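Local coordinates for protein putative retaining b-glycosidase (Saccharophagus degradans, PDB 5A95) that probably hydrolyses mixed-linkage beta-glucans as a retaining family 5 glycoside hydrolase, at residues T65-G77 against G98-S110. The protein carries 1 engineered substitution. Numbering follows the deposited sequence.
Sequences TFTFRGVNIADTG and GVNTIRLPIHPVS. With BGC (beta-D-glucopyranose), chain D.
Strands 69-72 and 101-106 run parallel, 27° apart, with V71 N donating to T101 O, R103 N to V71 O (2.9 Å) and I73 N to R103 O. At the N-terminal ends N100 N still donates to R69 O, and the N100 side chain adds two more bonds to the backbone of 67-69. Its ND2 gives a straight bond to T67 O (2.8 Å), in the carbonyl plane, while OD1 accepts R69 N (2.8 Å) and T101 OG1 from opposite faces of the amide. A leucine here would probably leave T67 O and R69 N without these partners and let the T101 hydroxyl turn. T101 OG1 also meets the F68 ring at its edge. These are neighbouring strands of the (beta/alpha)8 barrel of family 5, joined by a crossover through helix 87-96. N72 and R103 lie alongside each other, amide and guanidinium perpendicular; with CG anti to the backbone N (chi1 178°) and the chain extended to NE, R103 brings NH1 to N72 OD1 (2.8 Å), and its NE forms a salt bridge with E185. Beyond the strands, D75 accepts S110 OG at OD1 (2.6 Å, syn) and H107 N at OD2 (3.0 Å, anti). H107 ND1 donates to P105 O, and NE2 is hydrogen-bonded to glucose O6 (2.7 Å).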
loop_
_atom_site.group_PDB
_atom_site.type_symbol
_atom_site.label_atom_id
_atom_site.label_comp_id
_atom_site.label_asym_id
_atom_site.label_seq_id
_atom_site.Cartn_x
_atom_site.Cartn_y
_atom_site.Cartn_z
ATOM N N THR A 65 -22.309 34.567 -13.252
ATOM C CA THR A 65 -20.921 34.200 -13.125
ATOM C C THR A 65 -20.408 34.512 -11.733
ATOM O O THR A 65 -20.648 35.600 -11.186
ATOM C CB THR A 65 -20.078 34.904 -14.194
ATOM O OG1 THR A 65 -20.537 34.474 -15.485
ATOM C CG2 THR A 65 -18.590 34.585 -14.012
ATOM N N PHE A 66 -19.725 33.526 -11.150
ATOM C CA PHE A 66 -19.196 33.603 -9.811
ATOM C C PHE A 66 -17.680 33.487 -9.887
ATOM O O PHE A 66 -17.151 32.710 -10.665
ATOM C CB PHE A 66 -19.768 32.460 -8.964
ATOM C CG PHE A 66 -19.311 32.479 -7.547
ATOM C CD1 PHE A 66 -19.964 33.249 -6.579
ATOM C CD2 PHE A 66 -18.198 31.741 -7.171
ATOM C CE1 PHE A 66 -19.498 33.258 -5.272
ATOM C CE2 PHE A 66 -17.744 31.760 -5.874
ATOM C CZ PHE A 66 -18.372 32.529 -4.934
ATOM N N THR A 67 -16.987 34.245 -9.054
ATOM C CA THR A 67 -15.522 34.163 -8.940
ATOM C C THR A 67 -15.158 33.893 -7.499
ATOM O O THR A 67 -15.540 34.648 -6.623
ATOM C CB THR A 67 -14.886 35.508 -9.411
ATOM O OG1 THR A 67 -15.391 35.825 -10.728
ATOM C CG2 THR A 67 -13.400 35.426 -9.454
ATOM N N PHE A 68 -14.434 32.804 -7.238
ATOM C CA PHE A 68 -13.890 32.588 -5.886
ATOM C C PHE A 68 -12.752 33.606 -5.687
ATOM O O PHE A 68 -11.855 33.714 -6.533
ATOM C CB PHE A 68 -13.334 31.166 -5.699
ATOM C CG PHE A 68 -14.346 30.059 -5.857
ATOM C CD1 PHE A 68 -15.093 29.633 -4.779
ATOM C CD2 PHE A 68 -14.569 29.456 -7.081
ATOM C CE1 PHE A 68 -16.027 28.639 -4.898
ATOM C CE2 PHE A 68 -15.489 28.425 -7.200
ATOM C CZ PHE A 68 -16.238 28.037 -6.123
ATOM N N ARG A 69 -12.813 34.351 -4.591
ATOM C CA ARG A 69 -11.829 35.362 -4.251
ATOM C C ARG A 69 -11.634 35.261 -2.752
ATOM O O ARG A 69 -12.533 35.558 -1.957
ATOM C CB ARG A 69 -12.311 36.790 -4.592
ATOM C CG ARG A 69 -12.590 37.063 -6.065
ATOM C CD ARG A 69 -13.048 38.516 -6.301
ATOM N NE ARG A 69 -14.229 38.802 -5.483
ATOM C CZ ARG A 69 -15.490 38.695 -5.865
ATOM N NH1 ARG A 69 -15.804 38.348 -7.115
ATOM N NH2 ARG A 69 -16.444 38.929 -4.977
ATOM N N GLY A 70 -10.446 34.854 -2.331
ATOM C CA GLY A 70 -10.208 34.728 -0.899
ATOM C C GLY A 70 -8.804 34.340 -0.542
ATOM O O GLY A 70 -7.846 34.729 -1.216
ATOM N N VAL A 71 -8.692 33.569 0.537
ATOM C CA VAL A 71 -7.409 33.256 1.129
ATOM C C VAL A 71 -7.364 31.804 1.592
ATOM O O VAL A 71 -8.396 31.193 1.879
ATOM C CB VAL A 71 -7.076 34.155 2.340
ATOM C CG1 VAL A 71 -7.165 35.619 1.966
ATOM C CG2 VAL A 71 -7.998 33.883 3.518
ATOM N N ASN A 72 -6.138 31.281 1.666
ATOM C CA ASN A 72 -5.799 30.148 2.512
ATOM C C ASN A 72 -5.683 30.589 3.948
ATOM O O ASN A 72 -5.181 31.687 4.223
ATOM C CB ASN A 72 -4.432 29.600 2.098
ATOM C CG ASN A 72 -4.476 28.832 0.807
ATOM O OD1 ASN A 72 -4.716 27.632 0.832
ATOM N ND2 ASN A 72 -4.289 29.511 -0.319
ATOM N N ILE A 73 -6.060 29.699 4.858
ATOM C CA ILE A 73 -5.619 29.754 6.236
ATOM C C ILE A 73 -4.760 28.520 6.453
ATOM O O ILE A 73 -4.626 27.675 5.548
ATOM C CB ILE A 73 -6.789 29.832 7.227
ATOM C CG1 ILE A 73 -7.731 28.634 7.073
ATOM C CG2 ILE A 73 -7.529 31.163 7.067
ATOM C CD1 ILE A 73 -8.830 28.575 8.121
ATOM N N ALA A 74 -4.115 28.432 7.607
ATOM C CA ALA A 74 -3.279 27.277 7.904
ATOM C C ALA A 74 -4.113 26.012 8.158
ATOM O O ALA A 74 -5.331 26.058 8.324
ATOM C CB ALA A 74 -2.348 27.557 9.098
ATOM N N ASP A 75 -3.420 24.872 8.215
ATOM C CA ASP A 75 -4.050 23.616 8.597
ATOM C C ASP A 75 -4.769 23.749 9.951
ATOM O O ASP A 75 -4.282 24.399 10.874
ATOM C CB ASP A 75 -2.982 22.515 8.679
ATOM C CG ASP A 75 -3.521 21.204 9.161
ATOM O OD1 ASP A 75 -3.499 20.981 10.391
ATOM O OD2 ASP A 75 -3.906 20.358 8.317
ATOM N N THR A 76 -5.913 23.087 10.052
ATOM C CA THR A 76 -6.756 23.142 11.236
ATOM C C THR A 76 -5.984 22.761 12.488
ATOM O O THR A 76 -6.121 23.401 13.516
ATOM C CB THR A 76 -7.961 22.188 11.035
ATOM O OG1 THR A 76 -8.725 22.609 9.895
ATOM C CG2 THR A 76 -8.852 22.135 12.248
ATOM N N GLY A 77 -5.192 21.697 12.406
ATOM C CA GLY A 77 -4.412 21.247 13.545
ATOM C C GLY A 77 -3.367 22.265 13.994
ATOM O O GLY A 77 -3.110 22.433 15.178
ATOM N N GLY A 98 -12.883 41.195 2.477
ATOM C CA GLY A 98 -13.565 41.102 1.196
ATOM C C GLY A 98 -13.656 39.707 0.638
ATOM O O GLY A 98 -14.013 39.539 -0.506
ATOM N N VAL A 99 -13.326 38.692 1.431
ATOM C CA VAL A 99 -13.291 37.352 0.865
ATOM C C VAL A 99 -14.677 36.759 0.675
ATOM O O VAL A 99 -15.586 37.034 1.455
ATOM C CB VAL A 99 -12.475 36.342 1.694
ATOM C CG1 VAL A 99 -11.116 36.903 2.111
ATOM C CG2 VAL A 99 -13.241 35.790 2.885
ATOM N N ASN A 100 -14.830 35.903 -0.343
ATOM C CA ASN A 100 -15.994 35.061 -0.442
ATOM C C ASN A 100 -15.628 33.578 -0.307
ATOM O O ASN A 100 -16.510 32.729 -0.397
ATOM C CB ASN A 100 -16.806 35.332 -1.708
ATOM C CG ASN A 100 -16.069 34.969 -2.991
ATOM O OD1 ASN A 100 -15.155 34.184 -2.993
ATOM N ND2 ASN A 100 -16.505 35.524 -4.100
ATOM N N THR A 101 -14.340 33.273 -0.075
ATOM C CA THR A 101 -13.816 31.904 -0.071
ATOM C C THR A 101 -12.663 31.765 0.896
ATOM O O THR A 101 -11.801 32.639 0.973
ATOM C CB THR A 101 -13.297 31.537 -1.492
ATOM O OG1 THR A 101 -14.355 31.644 -2.435
ATOM C CG2 THR A 101 -12.778 30.113 -1.545
ATOM N N ILE A 102 -12.636 30.646 1.612
ATOM C CA ILE A 102 -11.473 30.227 2.363
ATOM C C ILE A 102 -11.057 28.838 1.889
ATOM O O ILE A 102 -11.910 27.948 1.746
ATOM C CB ILE A 102 -11.763 30.198 3.869
ATOM C CG1 ILE A 102 -11.986 31.628 4.356
ATOM C CG2 ILE A 102 -10.606 29.566 4.647
ATOM C CD1 ILE A 102 -12.435 31.761 5.794
ATOM N N ARG A 103 -9.759 28.669 1.636
ATOM C CA ARG A 103 -9.167 27.365 1.306
ATOM C C ARG A 103 -8.541 26.773 2.565
ATOM O O ARG A 103 -7.759 27.447 3.255
ATOM C CB ARG A 103 -8.127 27.504 0.216
ATOM C CG ARG A 103 -7.414 26.219 -0.191
ATOM C CD ARG A 103 -6.602 26.483 -1.433
ATOM N NE ARG A 103 -5.861 25.373 -2.021
ATOM C CZ ARG A 103 -4.552 25.152 -1.923
ATOM N NH1 ARG A 103 -3.806 25.796 -1.033
ATOM N NH2 ARG A 103 -3.971 24.254 -2.722
ATOM N N LEU A 104 -8.892 25.523 2.852
ATOM C CA LEU A 104 -8.395 24.782 4.011
ATOM C C LEU A 104 -7.360 23.767 3.523
ATOM O O LEU A 104 -7.739 22.813 2.857
ATOM C CB LEU A 104 -9.544 24.038 4.708
ATOM C CG LEU A 104 -10.727 24.845 5.244
ATOM C CD1 LEU A 104 -11.693 23.920 5.998
ATOM C CD2 LEU A 104 -10.247 25.960 6.148
ATOM N N PRO A 105 -6.069 23.970 3.844
ATOM C CA PRO A 105 -5.027 23.060 3.368
ATOM C C PRO A 105 -4.852 21.927 4.364
ATOM O O PRO A 105 -4.063 22.035 5.319
ATOM C CB PRO A 105 -3.792 23.959 3.292
ATOM C CG PRO A 105 -3.987 24.948 4.384
ATOM C CD PRO A 105 -5.482 25.179 4.482
ATOM N N ILE A 106 -5.564 20.828 4.129
ATOM C CA ILE A 106 -5.598 19.701 5.040
ATOM C C ILE A 106 -4.371 18.852 4.827
ATOM O O ILE A 106 -4.231 18.189 3.806
ATOM C CB ILE A 106 -6.898 18.912 4.862
ATOM C CG1 ILE A 106 -8.081 19.833 5.188
ATOM C CG2 ILE A 106 -6.906 17.644 5.718
ATOM C CD1 ILE A 106 -9.406 19.444 4.589
ATOM N N HIS A 107 -3.441 18.912 5.772
ATOM C CA HIS A 107 -2.196 18.185 5.636
ATOM C C HIS A 107 -2.388 16.730 6.059
ATOM O O HIS A 107 -2.914 16.470 7.133
ATOM C CB HIS A 107 -1.102 18.812 6.487
ATOM C CG HIS A 107 -0.580 20.094 5.933
ATOM N ND1 HIS A 107 -1.385 21.154 5.587
ATOM C CD2 HIS A 107 0.687 20.486 5.660
ATOM C CE1 HIS A 107 -0.629 22.152 5.153
ATOM N NE2 HIS A 107 0.635 21.766 5.184
ATOM N N PRO A 108 -1.898 15.768 5.264
ATOM C CA PRO A 108 -2.114 14.372 5.659
ATOM C C PRO A 108 -1.585 14.024 7.053
ATOM O O PRO A 108 -2.185 13.220 7.765
ATOM C CB PRO A 108 -1.370 13.586 4.553
ATOM C CG PRO A 108 -1.552 14.449 3.330
ATOM C CD PRO A 108 -1.406 15.871 3.880
ATOM N N VAL A 109 -0.440 14.588 7.445
ATOM C CA VAL A 109 0.108 14.251 8.768
ATOM C C VAL A 109 -0.859 14.697 9.872
ATOM O O VAL A 109 -0.933 14.074 10.918
ATOM C CB VAL A 109 1.512 14.865 8.962
ATOM C CG1 VAL A 109 1.460 16.376 9.059
ATOM C CG2 VAL A 109 2.239 14.245 10.169
ATOM N N SER A 110 -1.558 15.796 9.643
ATOM C CA SER A 110 -2.530 16.371 10.592
ATOM C C SER A 110 -3.841 15.575 10.614
ATOM O O SER A 110 -4.423 15.357 11.685
ATOM C CB SER A 110 -2.776 17.831 10.213
ATOM O OG SER A 110 -3.552 18.470 11.189
HETATM C C2 BGC D . 5.100 27.530 4.526
HETATM C C3 BGC D . 5.745 26.812 5.698
HETATM C C4 BGC D . 4.838 25.730 6.240
HETATM C C5 BGC D . 4.368 24.803 5.119
HETATM C C6 BGC D . 3.285 23.845 5.542
HETATM C C1 BGC D . 4.746 26.472 3.495
HETATM O O2 BGC D . 6.049 28.467 4.024
HETATM O O3 BGC D . 5.987 27.769 6.737
HETATM O O4 BGC D . 5.561 24.958 7.194
HETATM O O5 BGC D . 3.816 25.570 4.064
HETATM O O6 BGC D . 2.893 23.047 4.430
HETATM O O HOH W 1 -13.565 39.946 -3.134
HETATM O O HOH W 2 -16.456 38.882 -2.132
#